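Long-range contacts in carbohydrate esterase (Metagenome, PDB 6TKX), which probably hydrolyses feruloyl and acetyl esters on complex xylans, as a bifunctional esterase of the alpha/beta-hydrolase fold from gut microbiota: residues N191-P196 with K203-E208; A182-C187 with N238-C243; L230-D235 with T260-P265; D100-I105 with T165-D170. One frame throughout, in Å; residues are numbered along the deposited sequence.

Contact 1: residues N191-P196 with K203-E208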
loop_
_atom_site.group_PDB
_atom_site.type_symbol
_atom_site.label_atom_id
_atom_site.label_comp_id
_atom_site.label_asym_id
_atom_site.label_seq_id
_atom_site.Cartn_x
_atom_site.Cartn_y
_atom_site.Cartn_z
ATOM N N ASN A 191 1.951 -2.548 -21.247
ATOM C CA ASN A 191 2.256 -1.242 -21.796
ATOM C C ASN A 191 3.639 -1.236 -22.458
ATOM O O ASN A 191 4.426 -2.175 -22.341
ATOM C CB ASN A 191 2.150 -0.175 -20.701
ATOM C CG ASN A 191 0.735 0.354 -20.553
ATOM O OD1 ASN A 191 0.087 0.700 -21.551
ATOM N ND2 ASN A 191 0.232 0.373 -19.343
ATOM N N ASP A 192 3.917 -0.161 -23.195
ATOM C CA ASP A 192 5.229 0.009 -23.772
ATOM C C ASP A 192 6.194 0.653 -22.759
ATOM O O ASP A 192 5.887 0.858 -21.576
ATOM C CB ASP A 192 5.118 0.794 -25.079
ATOM C CG ASP A 192 4.809 2.281 -24.876
ATOM O OD1 ASP A 192 4.930 2.828 -23.755
ATOM O OD2 ASP A 192 4.445 2.919 -25.874
ATOM N N ALA A 193 7.404 0.935 -23.229
ATOM C CA ALA A 193 8.480 1.372 -22.358
ATOM C C ALA A 193 8.358 2.827 -21.935
ATOM O O ALA A 193 9.230 3.292 -21.207
ATOM C CB ALA A 193 9.838 1.151 -23.051
ATOM N N SER A 194 7.338 3.566 -22.368
ATOM C CA SER A 194 7.191 4.957 -21.939
ATOM C C SER A 194 6.434 5.117 -20.631
ATOM O O SER A 194 6.299 6.246 -20.146
ATOM C CB SER A 194 6.470 5.788 -23.004
ATOM O OG SER A 194 5.209 5.232 -23.298
ATOM N N THR A 195 5.917 4.048 -20.062
ATOM C CA THR A 195 4.944 4.152 -18.992
ATOM C C THR A 195 5.610 3.966 -17.648
ATOM O O THR A 195 6.758 3.528 -17.564
ATOM C CB THR A 195 3.848 3.112 -19.183
ATOM O OG1 THR A 195 4.413 1.794 -19.084
ATOM C CG2 THR A 195 3.209 3.314 -20.530
ATOM N N PRO A 196 4.904 4.282 -16.562
ATOM C CA PRO A 196 5.546 4.196 -15.240
ATOM C C PRO A 196 6.004 2.785 -14.851
ATOM O O PRO A 196 6.984 2.659 -14.121
ATOM C CB PRO A 196 4.458 4.727 -14.297
ATOM C CG PRO A 196 3.567 5.502 -15.097
ATOM C CD PRO A 196 3.611 5.001 -16.497
ATOM N N LYS A 203 13.344 0.934 -17.220
ATOM C CA LYS A 203 13.304 1.487 -18.576
ATOM C C LYS A 203 13.416 0.384 -19.636
ATOM O O LYS A 203 14.025 0.551 -20.691
ATOM C CB LYS A 203 14.390 2.551 -18.730
ATOM C CG LYS A 203 13.907 3.956 -18.349
ATOM C CD LYS A 203 14.904 5.046 -18.772
ATOM C CE LYS A 203 15.041 5.187 -20.336
ATOM N NZ LYS A 203 14.133 6.171 -21.024
ATOM N N LYS A 204 12.833 -0.760 -19.333
ATOM C CA LYS A 204 12.648 -1.868 -20.254
ATOM C C LYS A 204 11.200 -1.860 -20.742
ATOM O O LYS A 204 10.300 -1.327 -20.078
ATOM C CB LYS A 204 12.967 -3.192 -19.571
ATOM C CG LYS A 204 14.368 -3.251 -19.058
ATOM C CD LYS A 204 14.708 -4.649 -18.561
ATOM C CE LYS A 204 14.225 -4.889 -17.131
ATOM N NZ LYS A 204 15.308 -4.863 -16.075
ATOM N N ASP A 205 10.978 -2.475 -21.917
ATOM C CA ASP A 205 9.644 -2.562 -22.493
ATOM C C ASP A 205 8.895 -3.716 -21.849
ATOM O O ASP A 205 9.253 -4.883 -22.045
ATOM C CB ASP A 205 9.720 -2.753 -24.004
ATOM C CG ASP A 205 8.359 -2.684 -24.684
ATOM O OD1 ASP A 205 7.317 -2.782 -24.023
ATOM O OD2 ASP A 205 8.344 -2.542 -25.905
ATOM N N PRO A 206 7.854 -3.447 -21.066
ATOM C CA PRO A 206 7.145 -4.566 -20.448
ATOM C C PRO A 206 6.692 -5.589 -21.473
ATOM O O PRO A 206 6.563 -6.773 -21.134
ATOM C CB PRO A 206 5.968 -3.886 -19.722
ATOM C CG PRO A 206 6.388 -2.490 -19.520
ATOM C CD PRO A 206 7.278 -2.140 -20.681
ATOM N N ARG A 207 6.438 -5.177 -22.720
ATOM C CA ARG A 207 5.952 -6.135 -23.695
ATOM C C ARG A 207 7.001 -7.176 -24.035
ATOM O O ARG A 207 6.666 -8.178 -24.682
ATOM C CB ARG A 207 5.514 -5.443 -24.983
ATOM C CG ARG A 207 4.195 -4.715 -24.856
ATOM C CD ARG A 207 3.973 -3.791 -26.013
ATOM N NE ARG A 207 5.095 -2.883 -26.199
ATOM C CZ ARG A 207 5.232 -2.088 -27.259
ATOM N NH1 ARG A 207 4.311 -2.073 -28.205
ATOM N NH2 ARG A 207 6.285 -1.305 -27.371
ATOM N N GLU A 208 8.252 -6.925 -23.663
ATOM C CA GLU A 208 9.374 -7.814 -23.912
ATOM C C GLU A 208 9.791 -8.565 -22.671
ATOM O O GLU A 208 10.715 -9.370 -22.739
ATOM C CB GLU A 208 10.580 -7.020 -24.412
ATOM C CG GLU A 208 10.431 -6.417 -25.779
ATOM C CD GLU A 208 11.553 -5.456 -26.106
ATOM O OE1 GLU A 208 12.276 -5.054 -25.164
ATOM O OE2 GLU A 208 11.699 -5.100 -27.297
#

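Contact 2: residues A182-C187 with N238-C243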
loop_
_atom_site.group_PDB
_atom_site.type_symbol
_atom_site.label_atom_id
_atom_site.label_comp_id
_atom_site.label_asym_id
_atom_site.label_seq_id
_atom_site.Cartn_x
_atom_site.Cartn_y
_atom_site.Cartn_z
ATOM N N ALA A 182 0.363 -7.290 -16.892
ATOM C CA ALA A 182 0.203 -7.983 -18.159
ATOM C C ALA A 182 -1.016 -7.488 -18.917
ATOM O O ALA A 182 -1.144 -7.748 -20.125
ATOM C CB ALA A 182 0.123 -9.499 -17.895
ATOM N N HIS A 183 -1.909 -6.755 -18.244
ATOM C CA HIS A 183 -3.183 -6.362 -18.836
ATOM C C HIS A 183 -3.489 -4.897 -18.546
ATOM O O HIS A 183 -4.634 -4.519 -18.325
ATOM C CB HIS A 183 -4.300 -7.271 -18.335
ATOM C CG HIS A 183 -4.021 -8.729 -18.545
ATOM N ND1 HIS A 183 -4.136 -9.666 -17.541
ATOM C CD2 HIS A 183 -3.610 -9.407 -19.651
ATOM C CE1 HIS A 183 -3.809 -10.858 -18.015
ATOM N NE2 HIS A 183 -3.516 -10.731 -19.300
ATOM N N MET A 184 -2.477 -4.045 -18.518
ATOM C CA MET A 184 -2.719 -2.630 -18.259
ATOM C C MET A 184 -3.135 -1.899 -19.537
ATOM O O MET A 184 -4.012 -1.032 -19.505
ATOM C CB MET A 184 -1.469 -2.000 -17.633
ATOM C CG MET A 184 -1.380 -2.117 -16.132
ATOM S SD MET A 184 -2.548 -1.060 -15.184
ATOM C CE MET A 184 -2.865 0.295 -16.325
ATOM N N SER A 185 -2.548 -2.257 -20.671
ATOM C CA SER A 185 -2.893 -1.621 -21.934
ATOM C C SER A 185 -4.197 -2.202 -22.472
ATOM O O SER A 185 -4.248 -3.388 -22.798
ATOM C CB SER A 185 -1.762 -1.816 -22.941
ATOM O OG SER A 185 -2.026 -1.081 -24.136
ATOM N N ASN A 186 -5.232 -1.355 -22.606
ATOM C CA ASN A 186 -6.564 -1.756 -23.087
ATOM C C ASN A 186 -7.133 -2.916 -22.252
ATOM O O ASN A 186 -8.034 -3.636 -22.703
ATOM C CB ASN A 186 -6.537 -2.152 -24.576
ATOM C CG ASN A 186 -6.428 -0.952 -25.531
ATOM O OD1 ASN A 186 -7.068 0.066 -25.348
ATOM N ND2 ASN A 186 -5.614 -1.091 -26.562
ATOM N N CYS A 187 -6.592 -3.143 -21.050
ATOM C CA CYS A 187 -6.977 -4.282 -20.219
ATOM C C CYS A 187 -6.635 -5.629 -20.877
ATOM O O CYS A 187 -7.156 -6.670 -20.477
ATOM C CB CYS A 187 -8.478 -4.207 -19.899
ATOM S SG CYS A 187 -8.959 -2.774 -18.888
ATOM N N ASN A 238 -9.739 6.883 -15.126
ATOM C CA ASN A 238 -9.049 7.150 -16.370
ATOM C C ASN A 238 -7.540 6.972 -16.289
ATOM O O ASN A 238 -6.851 7.312 -17.253
ATOM C CB ASN A 238 -9.354 8.590 -16.822
ATOM C CG ASN A 238 -9.465 8.705 -18.322
ATOM O OD1 ASN A 238 -9.554 7.694 -19.008
ATOM N ND2 ASN A 238 -9.469 9.937 -18.843
ATOM N N VAL A 239 -6.999 6.483 -15.166
ATOM C CA VAL A 239 -5.547 6.413 -14.998
ATOM C C VAL A 239 -5.094 4.967 -14.845
ATOM O O VAL A 239 -4.232 4.474 -15.596
ATOM C CB VAL A 239 -5.102 7.270 -13.794
ATOM C CG1 VAL A 239 -3.607 7.053 -13.498
ATOM C CG2 VAL A 239 -5.438 8.754 -14.052
ATOM N N VAL A 240 -5.668 4.282 -13.869
ATOM C CA VAL A 240 -5.569 2.834 -13.741
ATOM C C VAL A 240 -6.940 2.242 -14.058
ATOM O O VAL A 240 -7.913 2.563 -13.376
ATOM C CB VAL A 240 -5.099 2.419 -12.339
ATOM C CG1 VAL A 240 -5.215 0.918 -12.201
ATOM C CG2 VAL A 240 -3.688 2.887 -12.094
ATOM N N PRO A 241 -7.068 1.352 -15.049
ATOM C CA PRO A 241 -8.405 0.884 -15.433
ATOM C C PRO A 241 -9.058 -0.039 -14.408
ATOM O O PRO A 241 -8.411 -0.867 -13.752
ATOM C CB PRO A 241 -8.168 0.155 -16.772
ATOM C CG PRO A 241 -6.753 -0.180 -16.789
ATOM C CD PRO A 241 -6.019 0.825 -15.934
ATOM N N HIS A 242 -10.382 0.111 -14.319
ATOM C CA HIS A 242 -11.239 -0.705 -13.457
ATOM C C HIS A 242 -10.941 -2.194 -13.627
ATOM O O HIS A 242 -10.953 -2.958 -12.649
ATOM C CB HIS A 242 -12.690 -0.333 -13.818
ATOM C CG HIS A 242 -13.757 -0.860 -12.906
ATOM N ND1 HIS A 242 -14.548 -1.937 -13.243
ATOM C CD2 HIS A 242 -14.257 -0.385 -11.738
ATOM C CE1 HIS A 242 -15.454 -2.135 -12.301
ATOM N NE2 HIS A 242 -15.300 -1.205 -11.378
ATOM N N CYS A 243 -10.648 -2.622 -14.855
ATOM C CA CYS A 243 -10.442 -4.050 -15.105
ATOM C C CYS A 243 -9.407 -4.641 -14.157
ATOM O O CYS A 243 -9.544 -5.811 -13.734
ATOM C CB CYS A 243 -10.017 -4.280 -16.556
ATOM S SG CYS A 243 -8.465 -3.530 -17.038
#

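Contact 3: residues L230-D235 with T260-P265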
loop_
_atom_site.group_PDB
_atom_site.type_symbol
_atom_site.label_atom_id
_atom_site.label_comp_id
_atom_site.label_asym_id
_atom_site.label_seq_id
_atom_site.Cartn_x
_atom_site.Cartn_y
_atom_site.Cartn_z
ATOM N N LEU A 230 -9.790 -5.879 0.779
ATOM C CA LEU A 230 -10.873 -5.057 0.255
ATOM C C LEU A 230 -10.325 -4.226 -0.903
ATOM O O LEU A 230 -9.264 -3.619 -0.785
ATOM C CB LEU A 230 -11.464 -4.149 1.339
ATOM C CG LEU A 230 -12.416 -3.063 0.865
ATOM C CD1 LEU A 230 -13.680 -3.651 0.325
ATOM C CD2 LEU A 230 -12.760 -2.132 2.007
ATOM N N ILE A 231 -11.012 -4.264 -2.035
ATOM C CA ILE A 231 -10.601 -3.585 -3.248
ATOM C C ILE A 231 -11.672 -2.563 -3.565
ATOM O O ILE A 231 -12.863 -2.880 -3.510
ATOM C CB ILE A 231 -10.430 -4.560 -4.429
ATOM C CG1 ILE A 231 -9.426 -5.648 -4.051
ATOM C CG2 ILE A 231 -10.059 -3.742 -5.677
ATOM C CD1 ILE A 231 -9.616 -7.014 -4.775
ATOM N N ILE A 232 -11.258 -1.328 -3.821
ATOM C CA ILE A 232 -12.173 -0.230 -4.099
ATOM C C ILE A 232 -11.668 0.439 -5.364
ATOM O O ILE A 232 -10.490 0.817 -5.436
ATOM C CB ILE A 232 -12.230 0.754 -2.928
ATOM C CG1 ILE A 232 -12.805 0.053 -1.705
ATOM C CG2 ILE A 232 -13.096 1.909 -3.237
ATOM C CD1 ILE A 232 -12.635 0.840 -0.450
ATOM N N HIS A 233 -12.525 0.516 -6.386
ATOM C CA HIS A 233 -12.114 1.084 -7.668
ATOM C C HIS A 233 -13.277 1.828 -8.304
ATOM O O HIS A 233 -14.402 1.332 -8.304
ATOM C CB HIS A 233 -11.630 -0.022 -8.635
ATOM C CG HIS A 233 -10.632 0.440 -9.656
ATOM N ND1 HIS A 233 -9.399 -0.153 -9.804
ATOM C CD2 HIS A 233 -10.687 1.427 -10.580
ATOM C CE1 HIS A 233 -8.723 0.466 -10.751
ATOM N NE2 HIS A 233 -9.486 1.420 -11.250
ATOM N N GLY A 234 -12.993 2.991 -8.893
ATOM C CA GLY A 234 -14.030 3.733 -9.621
ATOM C C GLY A 234 -14.200 3.231 -11.055
ATOM O O GLY A 234 -13.232 2.992 -11.767
ATOM N N ASP A 235 -15.450 3.116 -11.487
ATOM C CA ASP A 235 -15.745 2.603 -12.822
ATOM C C ASP A 235 -15.524 3.628 -13.924
ATOM O O ASP A 235 -15.647 3.264 -15.089
ATOM C CB ASP A 235 -17.177 2.046 -12.893
ATOM C CG ASP A 235 -18.259 3.108 -12.823
ATOM O OD1 ASP A 235 -17.975 4.336 -12.898
ATOM O OD2 ASP A 235 -19.424 2.687 -12.678
ATOM N N THR A 260 -13.209 -8.579 -1.042
ATOM C CA THR A 260 -14.425 -7.808 -1.297
ATOM C C THR A 260 -14.102 -6.740 -2.333
ATOM O O THR A 260 -13.095 -6.041 -2.194
ATOM C CB THR A 260 -14.958 -7.108 -0.038
ATOM O OG1 THR A 260 -15.205 -8.070 0.981
ATOM C CG2 THR A 260 -16.226 -6.359 -0.352
ATOM N N PHE A 261 -14.951 -6.580 -3.333
ATOM C CA PHE A 261 -14.706 -5.585 -4.363
ATOM C C PHE A 261 -15.830 -4.580 -4.339
ATOM O O PHE A 261 -16.996 -4.946 -4.523
ATOM C CB PHE A 261 -14.570 -6.236 -5.744
ATOM C CG PHE A 261 -14.387 -5.250 -6.886
ATOM C CD1 PHE A 261 -13.584 -4.116 -6.753
ATOM C CD2 PHE A 261 -15.003 -5.484 -8.109
ATOM C CE1 PHE A 261 -13.437 -3.219 -7.821
ATOM C CE2 PHE A 261 -14.857 -4.595 -9.179
ATOM C CZ PHE A 261 -14.082 -3.464 -9.040
ATOM N N ILE A 262 -15.471 -3.305 -4.152
ATOM C CA ILE A 262 -16.427 -2.203 -4.181
ATOM C C ILE A 262 -16.129 -1.327 -5.385
ATOM O O ILE A 262 -15.024 -0.797 -5.524
ATOM C CB ILE A 262 -16.376 -1.379 -2.886
ATOM C CG1 ILE A 262 -16.778 -2.267 -1.721
ATOM C CG2 ILE A 262 -17.305 -0.180 -2.987
ATOM C CD1 ILE A 262 -16.779 -1.546 -0.420
ATOM N N SER A 263 -17.104 -1.179 -6.256
ATOM C CA SER A 263 -16.950 -0.410 -7.478
ATOM C C SER A 263 -17.704 0.893 -7.266
ATOM O O SER A 263 -18.827 0.877 -6.755
ATOM C CB SER A 263 -17.473 -1.189 -8.682
ATOM O OG SER A 263 -17.702 -0.357 -9.806
ATOM N N VAL A 264 -17.070 2.006 -7.608
ATOM C CA VAL A 264 -17.567 3.332 -7.255
ATOM C C VAL A 264 -18.124 3.968 -8.529
ATOM O O VAL A 264 -17.364 4.327 -9.440
ATOM C CB VAL A 264 -16.469 4.192 -6.617
ATOM C CG1 VAL A 264 -16.998 5.576 -6.246
ATOM C CG2 VAL A 264 -15.864 3.481 -5.378
ATOM N N PRO A 265 -19.438 4.126 -8.648
ATOM C CA PRO A 265 -19.997 4.511 -9.941
ATOM C C PRO A 265 -19.755 5.993 -10.204
ATOM O O PRO A 265 -20.024 6.852 -9.359
ATOM C CB PRO A 265 -21.481 4.159 -9.804
ATOM C CG PRO A 265 -21.748 4.173 -8.386
ATOM C CD PRO A 265 -20.486 3.930 -7.632
#

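Contact 4: residues D100-I105 with T165-D170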
loop_
_atom_site.group_PDB
_atom_site.type_symbol
_atom_site.label_atom_id
_atom_site.label_comp_id
_atom_site.label_asym_id
_atom_site.label_seq_id
_atom_site.Cartn_x
_atom_site.Cartn_y
_atom_site.Cartn_z
ATOM N N ASP A 100 11.414 -1.249 0.769
ATOM C CA ASP A 100 11.108 -0.120 1.642
ATOM C C ASP A 100 9.873 -0.400 2.472
ATOM O O ASP A 100 9.891 -0.237 3.699
ATOM C CB ASP A 100 10.950 1.141 0.809
ATOM C CG ASP A 100 12.215 1.492 0.141
ATOM O OD1 ASP A 100 13.235 0.861 0.555
ATOM O OD2 ASP A 100 12.213 2.312 -0.803
ATOM N N VAL A 101 8.792 -0.843 1.826
ATOM C CA VAL A 101 7.558 -1.104 2.576
ATOM C C VAL A 101 7.817 -2.156 3.661
ATOM O O VAL A 101 7.406 -2.005 4.818
ATOM C CB VAL A 101 6.412 -1.534 1.634
ATOM C CG1 VAL A 101 5.163 -1.862 2.434
ATOM C CG2 VAL A 101 6.100 -0.440 0.518
ATOM N N LYS A 102 8.493 -3.245 3.293
ATOM C CA LYS A 102 8.768 -4.307 4.257
ATOM C C LYS A 102 9.587 -3.785 5.435
ATOM O O LYS A 102 9.278 -4.085 6.593
ATOM C CB LYS A 102 9.497 -5.451 3.561
ATOM C CG LYS A 102 8.712 -6.093 2.399
ATOM C CD LYS A 102 7.593 -7.057 2.856
ATOM C CE LYS A 102 7.071 -7.945 1.698
ATOM N NZ LYS A 102 6.072 -8.975 2.129
ATOM N N ALA A 103 10.653 -3.020 5.151
ATOM C CA ALA A 103 11.437 -2.379 6.204
ATOM C C ALA A 103 10.568 -1.511 7.108
ATOM O O ALA A 103 10.710 -1.530 8.339
ATOM C CB ALA A 103 12.549 -1.549 5.569
ATOM N N ALA A 104 9.649 -0.748 6.515
ATOM C CA ALA A 104 8.791 0.105 7.317
ATOM C C ALA A 104 7.956 -0.744 8.247
ATOM O O ALA A 104 7.696 -0.371 9.400
ATOM C CB ALA A 104 7.918 0.972 6.406
ATOM N N ILE A 105 7.560 -1.920 7.772
ATOM C CA ILE A 105 6.704 -2.791 8.568
ATOM C C ILE A 105 7.491 -3.375 9.742
ATOM O O ILE A 105 7.001 -3.436 10.878
ATOM C CB ILE A 105 6.104 -3.895 7.675
ATOM C CG1 ILE A 105 5.288 -3.254 6.541
ATOM C CG2 ILE A 105 5.202 -4.833 8.450
ATOM C CD1 ILE A 105 4.106 -4.093 6.030
ATOM N N THR A 165 12.389 -9.085 12.966
ATOM C CA THR A 165 10.977 -8.874 13.200
ATOM C C THR A 165 10.217 -9.230 11.933
ATOM O O THR A 165 10.690 -8.978 10.822
ATOM C CB THR A 165 10.732 -7.419 13.599
ATOM O OG1 THR A 165 11.549 -7.102 14.739
ATOM C CG2 THR A 165 9.258 -7.197 13.933
ATOM N N GLY A 166 9.049 -9.839 12.106
ATOM C CA GLY A 166 8.249 -10.185 10.951
ATOM C C GLY A 166 7.891 -8.948 10.143
ATOM O O GLY A 166 7.610 -7.879 10.695
ATOM N N SER A 167 7.884 -9.111 8.815
ATOM C CA SER A 167 7.533 -8.032 7.900
ATOM C C SER A 167 6.151 -8.237 7.289
ATOM O O SER A 167 5.870 -7.730 6.198
ATOM C CB SER A 167 8.589 -7.886 6.808
ATOM O OG SER A 167 8.637 -9.036 5.983
ATOM N N HIS A 168 5.260 -8.900 8.017
ATOM C CA HIS A 168 3.957 -9.277 7.496
ATOM C C HIS A 168 2.846 -8.316 7.875
ATOM O O HIS A 168 2.929 -7.561 8.853
ATOM C CB HIS A 168 3.561 -10.688 7.971
ATOM C CG HIS A 168 3.301 -10.813 9.441
ATOM N ND1 HIS A 168 4.298 -11.115 10.352
ATOM C CD2 HIS A 168 2.147 -10.750 10.153
ATOM C CE1 HIS A 168 3.772 -11.189 11.566
ATOM N NE2 HIS A 168 2.467 -10.980 11.472
ATOM N N VAL A 169 1.766 -8.400 7.103
ATOM C CA VAL A 169 0.591 -7.561 7.290
ATOM C C VAL A 169 -0.603 -8.477 7.451
ATOM O O VAL A 169 -0.631 -9.590 6.927
ATOM C CB VAL A 169 0.363 -6.582 6.115
ATOM C CG1 VAL A 169 1.596 -5.758 5.909
ATOM C CG2 VAL A 169 0.024 -7.367 4.794
ATOM N N ASP A 170 -1.634 -7.969 8.109
ATOM C CA ASP A 170 -2.748 -8.818 8.488
ATOM C C ASP A 170 -4.008 -8.577 7.687
ATOM O O ASP A 170 -4.963 -9.337 7.838
ATOM C CB ASP A 170 -3.079 -8.661 9.988
ATOM C CG ASP A 170 -1.891 -9.032 10.897
ATOM O OD1 ASP A 170 -1.669 -8.254 11.853
ATOM O OD2 ASP A 170 -1.184 -10.066 10.645
HETATM O O HOH W 1 4.502 -8.408 4.037
HETATM O O HOH W 2 8.544 -10.551 3.062
#

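Contact 1: residues N191-P196 with K203-E208
Arg207 lies along the backbone of Asn191 and Asp192, and most of its side chain has a neighbour. Arg207 CB sits 3.4 Å from Asp205 OD1, a carboxylate oxygen of its own segment. CG then passes Asn191 O at 3.6 Å, and CD stays beside the same carbonyl. A bend at the third torsion (chi3 -53°) turns the end of the chain back over Asp192, where NE and CZ lie above CA and CB. NH2 finally comes within 3.3 Å of Asp192 CB, so that one face of the guanidinium rests on this methylene, offset toward its rim. The group is held in this position by Asp205, gripped side-on: NE points almost straight at OD1 (3.1 Å), and NH2 reaches OD2 at 2.8 Å, somewhat out of both planes. OD1 also accepts the backbone N of Arg207 from above the carboxylate plane, which closes an Asx turn. The two segments flank the short helix 196-200 on the protein surface, and the facing loop has an Asx turn of its own, in which Asp192 OD1 takes Ser194 N at 2.9 Å within a type I beta turn ending at Thr195. An aspartate suits each place because its short carboxylate can reach the backbone N-H two residues ahead. Pro206 fills the inner side of the contact, its CD 3.3 Å from Asn191 O and its ring also touching helix 196-200. Ala193, small enough for a close approach of the two backbones, sets its CB 3.8 Å from Asp205 CA. Asn191 turns its amide away, to Glu197.

Contact 2: residues A182-C187 with N238-C243
Cys187 and Cys243 are joined by a disulfide, their SG atoms 2.1 Å apart and the bond twisted to a chi3 of -91°, close to the relaxed right angle. Both cysteines point their CB toward the other segment, which brings the two loops together. Pro241 packs against this bridge: its CB lies 3.7 Å from Cys187 SG. Met184 approaches a different corner of the ring, at CD, and in the conformer described it crosses the ring at about a right angle. The very close approach of its methyl is doubtful, since the side chain has two conformers. A glycine in place of Pro241 would lack both the CB that touches Cys187 SG and the CD that meets Met184, and would probably open a gap beside the disulfide. Away from the disulfide the contact thins out: Val239 is exposed, turns its side chain away from the facing loop and lies near a bound sulfate. The backbone N atoms of Val239 and Val240 are held by Asp237, the acid of a probable catalytic triad. With little besides apolar touches to support it, the covalent link probably carries much of the join between the loop after strand 172-175 and the start of helix 243-255, and its presence is consistent with an oxidising environment, perhaps outside the cytoplasm.

Contact 3: residues L230-D235 with T260-P265
Phe261 lies with its ring edge toward the neighbouring strand: CE1 meets His233 CB in the ring plane at 3.8 Å, and CD1 touches Ile231 CG2 at 3.7 Å. With CG anti to the backbone N (chi1 177°), the ring leans toward strand 230-234, on the side of the sheet covered by helix 243-255. Replacing the ring by an alanine's methyl is likely to leave a gap beside Ile231 CG2 and His233 CB, and His242 without its aromatic neighbour. His233 shares this face but swings its imidazole away to Ser245 and to Val240 O, so both nitrogens have partners. On the other face, Ile232 and Ile262 run alongside each other in the same direction, Ile232 CG1 4.0 Å from Ile262 CB. Leu230 reaches across so that its CD1 meets Ile262 CD1 at 3.8 Å, and Ile232 CG2 touches Val264 CG2. Beta-branched residues suit such extended backbone, and Ile262 and Val264 also pack on helix 276-291. Five backbone bonds keep the residues in step, among them Ile231 N to Thr260 O at 2.7 Å and Ile262 N to Ile231 O, equally short. The last, Asp235 N to Val264 O, is longer at 3.1 Å, and here Asp235 turns its OD1 to Gly266. Two parallel strands at an 18° angle, joined through helix 243-255, form the beta-alpha-beta crossover that completes one end of an alpha/beta-hydrolase sheet.

Contact 4: residues D100-I105 with T165-D170
On a helix-covered face of the alpha/beta-hydrolase sheet, Ile105 and Lys102, one turn apart on helix 96-110, receive the loop that leads into strand 172-175. Ile105 points its CB toward that loop and lays its CG2 branch along the main chain, 3.7 Å from Ser167 C and 3.6 Å from His168 O. CD1 goes the other way, toward Val169, but the pair is modelled too close for its spacing to be trusted. A branched isoleucine serves well here, since one arm follows the backbone while the side chain also packs on Ile124 of strand 121-127 and Ile50 of strand 46-52. In the fold, helix 96-110 is the crossover that links strand 80-84 to strand 121-127, so the loop is packed against the helix of a beta-alpha-beta unit. Lys102 works differently. Its chain bends at the second torsion (chi2 -77°), which brings CD within 3.8 Å of both Ser167 O and Ser167 OG and carries the ammonium past them. Water then makes the polar link: one molecule accepts from Lys102 NZ at 3.1 Å and lies 3.3 Å from Ser167 OG. A second water sits between NZ and Ser167 O, though at distances so short that the details of this bridge are doubtful. Thr140 OG1 gives NZ a direct partner as well, so this buried ammonium has a hydroxyl and two waters about it. Ser167 is compact enough for its CB to come within 3.9 Å of Lys102 O. Farther along the helix, Arg109 NH1 binds the carbonyls of both Gly166 and His168.

Contacts 1, 2 and 3 form a chain of neighbours, while contact 4 lies apart. Contact 1 is nested within the loop that contact 2 closes, and they touch where Asn191 ND2 lies 3.4 Å from Met184 CB. Contact 2 is tied to contact 3 by probable hydrogen bonds, Val240 O to His233 NE2 at 2.9 Å and His242 NE2 to Ser263 OG at 3.0 Å. Between the strand of 230-235 and the loop of 238-243 comes Asp237, which with His269 probably belongs to the catalytic triad; Val239 and Val240 touch that histidine. Contact 4 is on the opposite side of the chain's centre from contacts 2 and 3, centres about 28 and 26 Å away.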